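Local coordinates for protein purine nucleoside phosphorylase (Bacillus licheniformis, PDB 6DZD) that probably cleaves purine nucleosides with phosphate to free base and ribose 1-phosphate, and may also deaminate adenosine, at residues 135-140 / 231-236. Residues are numbered along the deposited sequence; the frame is centred on the assembly and turned at random.
Sequences VYFYDP and QLLVHA
L233 reaches from helix 225-236 to V135 and F137 on strand 133-139. Its CB points at the strand but is still 6.0 Å from CE2 of F137. CG is 5.0 Å from the same CE2 of F137, too far to touch. The two methyls make the contact. With chi2 at 173°, CD1 is anti to CA and extends the chain toward V135, while CD2 branches off to the ring. CD2 comes to 3.6 Å from CE2 of F137 and 4.1 Å from CZ of that ring, approaching obliquely. CD1 meets V135 at CG1, 4.2 Å away. In V135, CG1 lies opposite the backbone N (chi1 -167°). There is no hydrogen bond between the segments, and the contact is small and apolar. It is helix-on-sheet packing in the CNF1/YfiH-like fold. V135 and F137 are two residues apart, so both serve the helix-covered face of a mixed sheet. Y136 between them points the other way, and its OH bonds to G33 O on a strand of the second sheet. Helix 159-169 shares the helical layer: M163 and W167 touch F137, and V164 touches A236. L233 also rests on A180 of the adjoining strand 179-182.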
# COMPACT_ATOMS: atom_id res chain seq x y z
N VAL A 135 3.03 1.47 -1.17
CA VAL A 135 4.08 2.47 -1.17
C VAL A 135 3.71 3.60 -0.22
O VAL A 135 2.55 4.02 -0.15
CB VAL A 135 4.37 3.00 -2.58
CG1 VAL A 135 5.66 3.79 -2.58
CG2 VAL A 135 4.47 1.83 -3.57
N TYR A 136 4.69 4.08 0.54
CA TYR A 136 4.51 5.21 1.43
C TYR A 136 5.36 6.38 0.94
O TYR A 136 6.42 6.20 0.36
CB TYR A 136 4.88 4.86 2.87
CG TYR A 136 4.12 3.70 3.48
CD1 TYR A 136 4.39 2.39 3.10
CD2 TYR A 136 3.14 3.91 4.44
CE1 TYR A 136 3.71 1.31 3.67
CE2 TYR A 136 2.46 2.84 5.02
CZ TYR A 136 2.75 1.53 4.62
OH TYR A 136 2.11 0.45 5.16
N PHE A 137 4.87 7.59 1.18
CA PHE A 137 5.55 8.78 0.71
C PHE A 137 5.52 9.81 1.82
O PHE A 137 4.46 10.09 2.37
CB PHE A 137 4.88 9.37 -0.53
CG PHE A 137 4.81 8.44 -1.70
CD1 PHE A 137 3.80 7.48 -1.77
CD2 PHE A 137 5.71 8.55 -2.74
CE1 PHE A 137 3.71 6.63 -2.86
CE2 PHE A 137 5.64 7.73 -3.83
CZ PHE A 137 4.65 6.77 -3.90
N TYR A 138 6.67 10.40 2.11
CA TYR A 138 6.73 11.42 3.15
C TYR A 138 7.72 12.50 2.75
O TYR A 138 8.88 12.19 2.46
CB TYR A 138 7.11 10.80 4.49
CG TYR A 138 7.27 11.81 5.58
CD1 TYR A 138 6.45 12.94 5.66
CD2 TYR A 138 8.24 11.63 6.55
CE1 TYR A 138 6.61 13.86 6.67
CE2 TYR A 138 8.41 12.55 7.57
CZ TYR A 138 7.59 13.65 7.63
OH TYR A 138 7.77 14.53 8.65
N ASP A 139 7.25 13.74 2.71
CA ASP A 139 8.11 14.91 2.52
C ASP A 139 8.16 15.71 3.82
O ASP A 139 7.21 16.44 4.13
CB ASP A 139 7.61 15.78 1.37
CG ASP A 139 8.53 16.95 1.05
OD1 ASP A 139 9.37 17.33 1.90
OD2 ASP A 139 8.41 17.51 -0.05
N PRO A 140 9.24 15.64 4.59
CA PRO A 140 9.27 16.39 5.85
C PRO A 140 9.39 17.87 5.67
O PRO A 140 9.08 18.62 6.60
CB PRO A 140 10.48 15.81 6.58
CG PRO A 140 11.33 15.19 5.52
CD PRO A 140 10.49 14.92 4.32
N GLN A 231 12.45 1.02 -8.60
CA GLN A 231 13.06 1.62 -9.78
C GLN A 231 12.29 2.84 -10.22
O GLN A 231 12.88 3.85 -10.62
CB GLN A 231 13.17 0.59 -10.90
CG GLN A 231 14.29 -0.42 -10.73
CD GLN A 231 14.55 -1.24 -11.97
OE1 GLN A 231 14.50 -0.74 -13.10
NE2 GLN A 231 14.85 -2.52 -11.78
N LEU A 232 10.96 2.80 -10.11
CA LEU A 232 10.15 3.92 -10.57
C LEU A 232 10.30 5.13 -9.67
O LEU A 232 10.25 6.27 -10.16
CB LEU A 232 8.70 3.49 -10.65
CG LEU A 232 8.42 2.61 -11.86
CD1 LEU A 232 7.13 1.82 -11.61
CD2 LEU A 232 8.35 3.45 -13.13
N LEU A 233 10.52 4.92 -8.36
CA LEU A 233 10.79 6.03 -7.44
C LEU A 233 12.13 6.69 -7.75
O LEU A 233 12.22 7.92 -7.83
CB LEU A 233 10.76 5.54 -6.00
CG LEU A 233 9.43 4.96 -5.50
CD1 LEU A 233 9.55 4.33 -4.10
CD2 LEU A 233 8.36 6.02 -5.50
N VAL A 234 13.18 5.88 -7.96
CA VAL A 234 14.49 6.43 -8.27
C VAL A 234 14.44 7.19 -9.59
O VAL A 234 15.01 8.28 -9.73
CB VAL A 234 15.55 5.32 -8.31
CG1 VAL A 234 16.91 5.89 -8.70
CG2 VAL A 234 15.62 4.57 -6.98
N HIS A 235 13.75 6.61 -10.57
CA HIS A 235 13.50 7.30 -11.83
C HIS A 235 12.78 8.61 -11.58
O HIS A 235 13.11 9.64 -12.18
CB HIS A 235 12.69 6.38 -12.74
CG HIS A 235 12.34 6.97 -14.07
ND1 HIS A 235 13.24 7.04 -15.11
CD2 HIS A 235 11.18 7.47 -14.54
CE1 HIS A 235 12.65 7.59 -16.16
NE2 HIS A 235 11.40 7.85 -15.84
N ALA A 236 11.82 8.61 -10.65
CA ALA A 236 11.05 9.81 -10.42
C ALA A 236 11.85 10.91 -9.73
O ALA A 236 11.40 12.06 -9.70
CB ALA A 236 9.80 9.49 -9.61